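Local coordinates for protein adenylyltransferase VopS (Vibrio parahaemolyticus, PDB 3LET), which transfers AMP from ATP to a specific threonine of host Rho GTPases, blocking their interaction with downstream effectors and so inhibiting actin assembly in infected cells, at residues K132-Q135 and R136-G140; E139-S143 and T144-Q148; K261-G264 and K265-A269; N300-A303 and M304-N308. One frame throughout, in Å; residues are numbered along the deposited sequence.

Contact 1: residues K132-Q135 and R136-G140; sequences KAAQ and RHIEG
Gln135 and Glu139, four residues apart on helix 113-139, are joined by a side-chain hydrogen bond: Gln135 NE2 donates to Glu139 OE2 over 3.1 Å, with an N-H...O angle of 157°. The acceptor lies near the amide plane of Gln135, whereas the donor meets OE2 from above the carboxylate plane, the two flat groups being turned 65° against each other. The torsions make this possible: CG of Gln135 stands opposite its own backbone N (chi1 -174°), which holds the extended chain outward from the helix, and Glu139 leans back over it, so that Gln135 CG packs against Glu139 CD at 3.5 Å.

Beneath the side chains three of the carbonyls, those of Lys132, Ala134 and Gln135, are taken up by the regular i to i+4 bonds. Arg136 N donates to Lys132 O and Ile138 N to Ala134 O, and Gln135 O receives Glu139 N at 2.9 Å. Beyond them Gly140 N makes a weak bond to Arg136 O.

Arg136 runs back along the helix and lays one guanidinium face over Lys132 O and Ala133 N; its NH2 is 3.6 Å from Lys132 CB, while Lys132 NZ stays 5.9 Å from that NH2. His137 finds its polar partner elsewhere, NE2 being bonded to the carbonyl of Leu310. On the face toward helix 260-274, Ala134 CB approaches Ile138 CD1 at 4.3 Å, and both touch Tyr274. Pairing a neutral amide with a carboxylate gives Glu139 a donor without a full positive charge, so the link is probably a modest electrostatic stabilisation of this part of the helix.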
loop_
_atom_site.group_PDB
_atom_site.type_symbol
_atom_site.label_atom_id
_atom_site.label_comp_id
_atom_site.label_asym_id
_atom_site.label_seq_id
_atom_site.Cartn_x
_atom_site.Cartn_y
_atom_site.Cartn_z
ATOM N N LYS A 132 6.609 -9.795 0.125
ATOM C CA LYS A 132 6.468 -11.200 -0.246
ATOM C C LYS A 132 6.206 -12.058 0.971
ATOM O O LYS A 132 5.577 -13.097 0.859
ATOM C CB LYS A 132 7.725 -11.715 -0.962
ATOM C CG LYS A 132 7.763 -11.205 -2.403
ATOM C CD LYS A 132 8.812 -11.936 -3.210
ATOM C CE LYS A 132 8.589 -11.756 -4.688
ATOM N NZ LYS A 132 9.609 -12.500 -5.480
ATOM N N ALA A 133 6.726 -11.653 2.126
ATOM C CA ALA A 133 6.503 -12.441 3.340
ATOM C C ALA A 133 5.009 -12.374 3.679
ATOM O O ALA A 133 4.406 -13.386 4.043
ATOM C CB ALA A 133 7.350 -11.920 4.494
ATOM N N ALA A 134 4.403 -11.192 3.538
ATOM C CA ALA A 134 2.966 -11.069 3.842
ATOM C C ALA A 134 2.186 -11.854 2.802
ATOM O O ALA A 134 1.213 -12.535 3.121
ATOM C CB ALA A 134 2.521 -9.603 3.850
ATOM N N GLN A 135 2.621 -11.769 1.549
ATOM C CA GLN A 135 1.922 -12.393 0.449
ATOM C C GLN A 135 1.893 -13.933 0.607
ATOM O O GLN A 135 0.871 -14.566 0.335
ATOM C CB GLN A 135 2.616 -12.048 -0.870
ATOM C CG GLN A 135 1.877 -12.539 -2.092
ATOM C CD GLN A 135 2.636 -12.239 -3.392
ATOM O OE1 GLN A 135 3.863 -12.276 -3.424
ATOM N NE2 GLN A 135 1.902 -11.960 -4.461
ATOM N N ARG A 136 3.008 -14.525 1.011
ATOM C CA ARG A 136 3.008 -16.000 1.222
ATOM C C ARG A 136 1.880 -16.369 2.201
ATOM O O ARG A 136 1.130 -17.345 1.998
ATOM C CB ARG A 136 4.349 -16.495 1.774
ATOM C CG ARG A 136 5.511 -16.357 0.794
ATOM C CD ARG A 136 6.911 -16.573 1.435
ATOM N NE ARG A 136 7.900 -15.933 0.565
ATOM C CZ ARG A 136 8.874 -15.130 0.961
ATOM N NH1 ARG A 136 9.088 -14.898 2.246
ATOM N NH2 ARG A 136 9.681 -14.593 0.053
ATOM N N HIS A 137 1.752 -15.600 3.276
ATOM C CA HIS A 137 0.745 -15.925 4.275
ATOM C C HIS A 137 -0.676 -15.702 3.732
ATOM O O HIS A 137 -1.558 -16.556 3.858
ATOM C CB HIS A 137 0.897 -15.084 5.530
ATOM C CG HIS A 137 -0.197 -15.337 6.521
ATOM N ND1 HIS A 137 -0.214 -16.456 7.329
ATOM C CD2 HIS A 137 -1.357 -14.682 6.765
ATOM C CE1 HIS A 137 -1.310 -16.449 8.066
ATOM N NE2 HIS A 137 -2.026 -15.387 7.737
ATOM N N ILE A 138 -0.890 -14.528 3.153
ATOM C CA ILE A 138 -2.225 -14.111 2.739
ATOM C C ILE A 138 -2.746 -14.919 1.555
ATOM O O ILE A 138 -3.856 -15.421 1.613
ATOM C CB ILE A 138 -2.263 -12.593 2.470
ATOM C CG1 ILE A 138 -2.028 -11.877 3.801
ATOM C CG2 ILE A 138 -3.604 -12.198 1.872
ATOM C CD1 ILE A 138 -1.688 -10.414 3.694
ATOM N N GLU A 139 -1.949 -15.077 0.504
ATOM C CA GLU A 139 -2.364 -15.884 -0.641
ATOM C C GLU A 139 -2.404 -17.382 -0.274
ATOM O O GLU A 139 -3.150 -18.147 -0.874
ATOM C CB GLU A 139 -1.463 -15.612 -1.849
ATOM C CG GLU A 139 -1.608 -14.164 -2.341
ATOM C CD GLU A 139 -0.925 -13.882 -3.682
ATOM O OE1 GLU A 139 -0.270 -14.788 -4.244
ATOM O OE2 GLU A 139 -1.051 -12.740 -4.179
ATOM N N GLY A 140 -1.647 -17.772 0.747
ATOM C CA GLY A 140 -1.728 -19.118 1.304
ATOM C C GLY A 140 -3.116 -19.500 1.824
ATOM O O GLY A 140 -3.414 -20.694 1.929
#

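Contact 2: residues E139-S143 and T144-Q148; sequences EGLAS and TDLNQ
Thr144 grips the end of the preceding turn twice. Its OG1 donates to Gly140 O over 3.0 Å, and its backbone N donates to Leu141 O over 3.1 Å with an N-H...O angle of 163°. Both donors sit above the planes of the carbonyls they meet. Gly140 O also accepts from Ser143 N, which arrives at the opposite face of its plane from the hydroxyl. The threonine torsion explains the reach: with OG1 opposite the carbonyl carbon and beside its own N (chi1 -53°), the hydroxyl is turned back toward Gly140. A water lies 3.2 Å from Ala142 O, within hydrogen-bonding distance.

Farther along, Asp145 OD1 takes the backbone N-H of Asn147 at 2.8 Å, from above the carboxylate plane.

The packing comes last. Leu146 points back at the first segment and brings its CD2 to 4.2 Å from Leu141 CD2; both leucines also rest on Tyr151 and on helix 260-274, Leu146 at His266 and Leu141 at Ala269. Residues 140-142 keep helical backbone angles without the regular bonds, and the chain then leaves the line of helix 113-139 into a type I beta turn from Asp145 to Gln148, whose start carries an Asx turn.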
loop_
_atom_site.group_PDB
_atom_site.type_symbol
_atom_site.label_atom_id
_atom_site.label_comp_id
_atom_site.label_asym_id
_atom_site.label_seq_id
_atom_site.Cartn_x
_atom_site.Cartn_y
_atom_site.Cartn_z
ATOM N N GLU A 139 -1.949 -15.077 0.504
ATOM C CA GLU A 139 -2.364 -15.884 -0.641
ATOM C C GLU A 139 -2.404 -17.382 -0.274
ATOM O O GLU A 139 -3.150 -18.147 -0.874
ATOM C CB GLU A 139 -1.463 -15.612 -1.849
ATOM C CG GLU A 139 -1.608 -14.164 -2.341
ATOM C CD GLU A 139 -0.925 -13.882 -3.682
ATOM O OE1 GLU A 139 -0.270 -14.788 -4.244
ATOM O OE2 GLU A 139 -1.051 -12.740 -4.179
ATOM N N GLY A 140 -1.647 -17.772 0.747
ATOM C CA GLY A 140 -1.728 -19.118 1.304
ATOM C C GLY A 140 -3.116 -19.500 1.824
ATOM O O GLY A 140 -3.414 -20.694 1.929
ATOM N N LEU A 141 -3.960 -18.516 2.171
ATOM C CA LEU A 141 -5.285 -18.803 2.718
ATOM C C LEU A 141 -6.178 -19.421 1.636
ATOM O O LEU A 141 -7.078 -20.199 1.920
ATOM C CB LEU A 141 -5.946 -17.528 3.273
ATOM C CG LEU A 141 -5.227 -16.796 4.403
ATOM C CD1 LEU A 141 -5.897 -15.442 4.685
ATOM C CD2 LEU A 141 -5.210 -17.667 5.655
ATOM N N ALA A 142 -5.919 -19.070 0.388
ATOM C CA ALA A 142 -6.682 -19.625 -0.724
ATOM C C ALA A 142 -6.542 -21.148 -0.831
ATOM O O ALA A 142 -7.334 -21.796 -1.519
ATOM C CB ALA A 142 -6.266 -18.949 -2.028
ATOM N N SER A 143 -5.564 -21.721 -0.128
ATOM C CA SER A 143 -5.359 -23.178 -0.127
ATOM C C SER A 143 -5.488 -23.790 1.252
ATOM O O SER A 143 -4.951 -24.867 1.506
ATOM C CB SER A 143 -3.956 -23.525 -0.636
ATOM O OG SER A 143 -3.685 -22.904 -1.872
ATOM N N THR A 144 -6.171 -23.103 2.157
ATOM C CA THR A 144 -6.372 -23.618 3.504
ATOM C C THR A 144 -7.867 -23.812 3.697
ATOM O O THR A 144 -8.646 -23.103 3.064
ATOM C CB THR A 144 -5.839 -22.612 4.534
ATOM O OG1 THR A 144 -4.487 -22.273 4.200
ATOM C CG2 THR A 144 -5.874 -23.186 5.924
ATOM N N ASP A 145 -8.281 -24.765 4.543
ATOM C CA ASP A 145 -9.699 -24.910 4.876
ATOM C C ASP A 145 -10.121 -23.856 5.906
ATOM O O ASP A 145 -9.820 -23.970 7.101
ATOM C CB ASP A 145 -9.997 -26.321 5.408
ATOM C CG ASP A 145 -11.480 -26.537 5.715
ATOM O OD1 ASP A 145 -12.271 -25.573 5.622
ATOM O OD2 ASP A 145 -11.858 -27.683 6.057
ATOM N N LEU A 146 -10.827 -22.832 5.446
ATOM C CA LEU A 146 -11.207 -21.732 6.306
ATOM C C LEU A 146 -12.518 -22.011 7.039
ATOM O O LEU A 146 -13.117 -21.108 7.600
ATOM C CB LEU A 146 -11.331 -20.430 5.493
ATOM C CG LEU A 146 -10.108 -20.061 4.656
ATOM C CD1 LEU A 146 -10.421 -18.832 3.812
ATOM C CD2 LEU A 146 -8.875 -19.804 5.538
ATOM N N ASN A 147 -12.958 -23.262 7.050
ATOM C CA ASN A 147 -14.197 -23.598 7.749
ATOM C C ASN A 147 -13.929 -24.478 8.957
ATOM O O ASN A 147 -14.849 -24.798 9.696
ATOM C CB ASN A 147 -15.185 -24.298 6.811
ATOM C CG ASN A 147 -15.396 -23.545 5.516
ATOM O OD1 ASN A 147 -15.658 -22.341 5.514
ATOM N ND2 ASN A 147 -15.285 -24.256 4.397
ATOM N N GLN A 148 -12.677 -24.885 9.155
ATOM C CA GLN A 148 -12.345 -25.754 10.284
ATOM C C GLN A 148 -11.368 -25.082 11.244
ATOM O O GLN A 148 -10.769 -24.073 10.922
ATOM C CB GLN A 148 -11.759 -27.075 9.781
ATOM C CG GLN A 148 -10.435 -26.937 9.058
ATOM C CD GLN A 148 -9.762 -28.285 8.800
ATOM O OE1 GLN A 148 -8.539 -28.402 8.882
ATOM N NE2 GLN A 148 -10.562 -29.308 8.493
HETATM O O HOH W 1 -9.112 -24.139 -0.139
#

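Contact 3: residues K261-G264 and K265-A269; sequences KDLG and KHLFA
The backbone from Asp262 to Phe268 follows the regular i to i+4 pattern: His266 N donates to Asp262 O over 3.3 Å, Leu267 N to Leu263 O over 3.0 Å, and Phe268 N to Gly264 O over 2.9 Å. One residue earlier a water stands between Lys261 O and Lys265 N, close to the carbonyl and accepting from Lys265 N at 3.1 Å.

The same Asp262 carbonyl is approached by the edge of the His266 imidazole, whose CD2 comes to 3.1 Å from Asp262 O. With CG of His266 beside its backbone N (chi1 -74°), the ring is laid back along the preceding turn. These bonds belong to helix 260-274 of the Fido domain, packed against helices 238-255, 281-295 and 304-311; Phe268 touches Arg286, a probable ATP-binding residue.

Leu263 CG meets Leu267 CD1 at 3.9 Å, the two chains slanting across each other, and Leu267 goes on to Ile249, Leu253 and Leu288. Lys265 bends away at its outer torsions; its CE passes Asp262 OD1 at 4.2 Å, but its NZ is bonded to the Tyr151 carbonyl, and 5.4 Å separates NZ from Asp262 OD1.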
loop_
_atom_site.group_PDB
_atom_site.type_symbol
_atom_site.label_atom_id
_atom_site.label_comp_id
_atom_site.label_asym_id
_atom_site.label_seq_id
_atom_site.Cartn_x
_atom_site.Cartn_y
_atom_site.Cartn_z
ATOM N N LYS A 261 -18.830 -17.360 0.826
ATOM C CA LYS A 261 -18.827 -17.487 2.276
ATOM C C LYS A 261 -17.423 -17.243 2.836
ATOM O O LYS A 261 -17.253 -17.031 4.047
ATOM C CB LYS A 261 -19.338 -18.868 2.717
ATOM C CG LYS A 261 -18.376 -19.995 2.406
ATOM C CD LYS A 261 -18.818 -21.317 3.031
ATOM C CE LYS A 261 -18.766 -21.270 4.554
ATOM N NZ LYS A 261 -19.230 -22.547 5.168
ATOM N N ASP A 262 -16.409 -17.286 1.971
ATOM C CA ASP A 262 -15.030 -17.026 2.412
ATOM C C ASP A 262 -14.479 -15.644 2.011
ATOM O O ASP A 262 -13.374 -15.276 2.418
ATOM C CB ASP A 262 -14.064 -18.082 1.845
ATOM C CG ASP A 262 -14.326 -19.493 2.391
ATOM O OD1 ASP A 262 -14.879 -19.627 3.507
ATOM O OD2 ASP A 262 -13.961 -20.467 1.699
ATOM N N LEU A 263 -15.218 -14.898 1.210
ATOM C CA LEU A 263 -14.705 -13.616 0.715
ATOM C C LEU A 263 -14.389 -12.669 1.874
ATOM O O LEU A 263 -13.373 -11.978 1.847
ATOM C CB LEU A 263 -15.703 -12.969 -0.245
ATOM C CG LEU A 263 -15.319 -11.584 -0.747
ATOM C CD1 LEU A 263 -14.011 -11.667 -1.531
ATOM C CD2 LEU A 263 -16.434 -10.980 -1.582
ATOM N N GLY A 264 -15.252 -12.608 2.888
ATOM C CA GLY A 264 -14.998 -11.691 3.985
ATOM C C GLY A 264 -13.643 -11.951 4.630
ATOM O O GLY A 264 -12.910 -11.037 4.995
ATOM N N LYS A 265 -13.321 -13.226 4.813
ATOM C CA LYS A 265 -12.050 -13.607 5.430
ATOM C C LYS A 265 -10.861 -13.129 4.614
ATOM O O LYS A 265 -9.857 -12.681 5.173
ATOM C CB LYS A 265 -11.973 -15.133 5.588
ATOM C CG LYS A 265 -12.942 -15.623 6.631
ATOM C CD LYS A 265 -12.752 -17.117 6.887
ATOM C CE LYS A 265 -14.069 -17.803 7.163
ATOM N NZ LYS A 265 -14.375 -17.716 8.586
ATOM N N HIS A 266 -10.956 -13.283 3.302
ATOM C CA HIS A 266 -9.858 -12.893 2.417
ATOM C C HIS A 266 -9.701 -11.381 2.392
ATOM O O HIS A 266 -8.592 -10.875 2.301
ATOM C CB HIS A 266 -10.089 -13.403 0.996
ATOM C CG HIS A 266 -9.874 -14.876 0.853
ATOM N ND1 HIS A 266 -8.624 -15.421 0.665
ATOM C CD2 HIS A 266 -10.741 -15.917 0.892
ATOM C CE1 HIS A 266 -8.728 -16.739 0.582
ATOM N NE2 HIS A 266 -10.002 -17.067 0.712
ATOM N N LEU A 267 -10.809 -10.652 2.469
ATOM C CA LEU A 267 -10.702 -9.193 2.536
ATOM C C LEU A 267 -10.099 -8.721 3.850
ATOM O O LEU A 267 -9.246 -7.844 3.872
ATOM C CB LEU A 267 -12.072 -8.548 2.307
ATOM C CG LEU A 267 -12.585 -8.774 0.865
ATOM C CD1 LEU A 267 -14.005 -8.208 0.791
ATOM C CD2 LEU A 267 -11.668 -8.100 -0.190
ATOM N N PHE A 268 -10.556 -9.304 4.944
ATOM C CA PHE A 268 -10.022 -9.002 6.278
ATOM C C PHE A 268 -8.512 -9.269 6.310
ATOM O O PHE A 268 -7.724 -8.441 6.779
ATOM C CB PHE A 268 -10.755 -9.894 7.311
ATOM C CG PHE A 268 -10.201 -9.792 8.713
ATOM C CD1 PHE A 268 -10.812 -8.966 9.665
ATOM C CD2 PHE A 268 -9.081 -10.540 9.081
ATOM C CE1 PHE A 268 -10.323 -8.862 10.918
ATOM C CE2 PHE A 268 -8.584 -10.449 10.357
ATOM C CZ PHE A 268 -9.195 -9.594 11.284
ATOM N N ALA A 269 -8.101 -10.436 5.819
ATOM C CA ALA A 269 -6.687 -10.814 5.824
ATOM C C ALA A 269 -5.871 -9.840 4.983
ATOM O O ALA A 269 -4.756 -9.456 5.348
ATOM C CB ALA A 269 -6.511 -12.263 5.252
HETATM O O HOH W 2 -15.950 -14.943 5.032
#

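Contact 4: residues N300-A303 and M304-N308; sequences NPLA and MNAEN
Met304 opens helix 304-311 immediately after Ala303, and its CB rests 3.7 Å from Ala303 C while the rest of the chain leads away. Asn305 likewise turns outward, its ND2 being bonded to the carboxylate of Glu153.

Ala306 is the first residue to turn back on the preceding loop. Its CB points at the first segment, 4.2 Å from Leu302 CD2 and 4.4 Å from Ala303 CB. Its backbone N makes a weak bond to Ala303 O, bent to 124° at the hydrogen. Ala303 occupies the N-cap position, and its side chain has no polar atom to receive a helix N-H. What its backbone supplies is the acceptor of the first i to i+4 bond, since Glu307 N meets the same Ala303 O over 3.0 Å with an N-H...O angle of 168°.

Glu307 then lays its aliphatic part against Leu302, CG lying 3.8 Å from Leu302 CB, with Phe268 and Trp175 also touching the glutamate. CG stands beside the backbone N (chi1 -66°) and the chain is extended, which leads the carboxylate outward beside the leucine. There a water bridges the contact, donating to Leu302 O and, at 2.7 Å, to Glu307 OE2. The other oxygen, OE1, forms a salt bridge with Arg286, which by similarity binds ATP; Glu307 thus probably helps to position that arginine within the Fido domain.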
loop_
_atom_site.group_PDB
_atom_site.type_symbol
_atom_site.label_atom_id
_atom_site.label_comp_id
_atom_site.label_asym_id
_atom_site.label_seq_id
_atom_site.Cartn_x
_atom_site.Cartn_y
_atom_site.Cartn_z
ATOM N N ASN A 300 -21.159 -14.303 10.856
ATOM C CA ASN A 300 -20.448 -15.115 11.829
ATOM C C ASN A 300 -19.283 -14.297 12.387
ATOM O O ASN A 300 -18.355 -13.989 11.655
ATOM C CB ASN A 300 -19.886 -16.347 11.125
ATOM C CG ASN A 300 -20.958 -17.120 10.354
ATOM O OD1 ASN A 300 -21.800 -17.782 10.951
ATOM N ND2 ASN A 300 -20.923 -17.035 9.021
ATOM N N PRO A 301 -19.337 -13.924 13.672
ATOM C CA PRO A 301 -18.258 -13.077 14.197
ATOM C C PRO A 301 -16.961 -13.903 14.309
ATOM O O PRO A 301 -17.026 -15.113 14.529
ATOM C CB PRO A 301 -18.789 -12.674 15.579
ATOM C CG PRO A 301 -19.713 -13.810 15.948
ATOM C CD PRO A 301 -20.415 -14.094 14.663
ATOM N N LEU A 302 -15.806 -13.274 14.135
ATOM C CA LEU A 302 -14.531 -13.993 14.183
ATOM C C LEU A 302 -13.980 -14.082 15.587
ATOM O O LEU A 302 -13.917 -13.084 16.295
ATOM C CB LEU A 302 -13.479 -13.256 13.335
ATOM C CG LEU A 302 -13.699 -13.258 11.821
ATOM C CD1 LEU A 302 -12.707 -12.306 11.104
ATOM C CD2 LEU A 302 -13.569 -14.669 11.283
ATOM N N ALA A 303 -13.527 -15.269 15.987
ATOM C CA ALA A 303 -12.760 -15.395 17.232
ATOM C C ALA A 303 -11.435 -14.640 17.074
ATOM O O ALA A 303 -10.980 -14.444 15.963
ATOM C CB ALA A 303 -12.491 -16.858 17.548
ATOM N N MET A 304 -10.822 -14.209 18.173
ATOM C CA MET A 304 -9.529 -13.532 18.082
ATOM C C MET A 304 -8.488 -14.442 17.468
ATOM O O MET A 304 -7.661 -14.011 16.673
ATOM C CB MET A 304 -9.048 -13.077 19.454
ATOM C CG MET A 304 -9.783 -11.866 19.983
ATOM S SD MET A 304 -8.967 -11.216 21.457
ATOM C CE MET A 304 -7.232 -11.303 20.976
ATOM N N ASN A 305 -8.525 -15.708 17.859
ATOM C CA ASN A 305 -7.672 -16.719 17.259
ATOM C C ASN A 305 -7.801 -16.774 15.739
ATOM O O ASN A 305 -6.806 -16.964 15.027
ATOM C CB ASN A 305 -8.045 -18.085 17.834
ATOM C CG ASN A 305 -7.346 -18.368 19.130
ATOM O OD1 ASN A 305 -6.444 -17.626 19.540
ATOM N ND2 ASN A 305 -7.747 -19.445 19.792
ATOM N N ALA A 306 -9.029 -16.620 15.244
ATOM C CA ALA A 306 -9.274 -16.692 13.813
ATOM C C ALA A 306 -8.755 -15.418 13.136
ATOM O O ALA A 306 -8.105 -15.485 12.081
ATOM C CB ALA A 306 -10.749 -16.871 13.552
ATOM N N GLU A 307 -9.028 -14.250 13.729
ATOM C CA GLU A 307 -8.464 -13.002 13.168
ATOM C C GLU A 307 -6.946 -13.121 13.038
ATOM O O GLU A 307 -6.363 -12.765 12.001
ATOM C CB GLU A 307 -8.788 -11.806 14.055
ATOM C CG GLU A 307 -10.279 -11.458 14.116
ATOM C CD GLU A 307 -10.499 -10.118 14.815
ATOM O OE1 GLU A 307 -9.498 -9.521 15.247
ATOM O OE2 GLU A 307 -11.657 -9.653 14.933
ATOM N N ASN A 308 -6.292 -13.602 14.095
ATOM C CA ASN A 308 -4.843 -13.691 14.095
ATOM C C ASN A 308 -4.340 -14.652 13.031
ATOM O O ASN A 308 -3.361 -14.361 12.350
ATOM C CB ASN A 308 -4.322 -14.077 15.478
ATOM C CG ASN A 308 -4.531 -12.972 16.489
ATOM O OD1 ASN A 308 -4.555 -11.794 16.130
ATOM N ND2 ASN A 308 -4.707 -13.341 17.751
HETATM O O HOH W 3 -13.366 -10.526 16.781
#

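In the fold
From the N terminus, contact 1 comes first, toward the end of helix 113-139, and contact 2 begins where it leaves off, sharing Glu139 and Gly140 as the chain turns into the following loop. Contacts 3 and 4 follow in series, on helix 260-274 and at the start of helix 304-311. All four are local, each closing only a turn of the chain, and none encloses another. They meet in space all the same: Ile138 of contact 1 and Leu141 of contact 2 pack on Ala269 of contact 3, whose Phe268 meets Leu302 and Glu307 of contact 4. Helix 260-274 thus touches the end of contact 1, the loop of contact 2 and the start of helix 304-311.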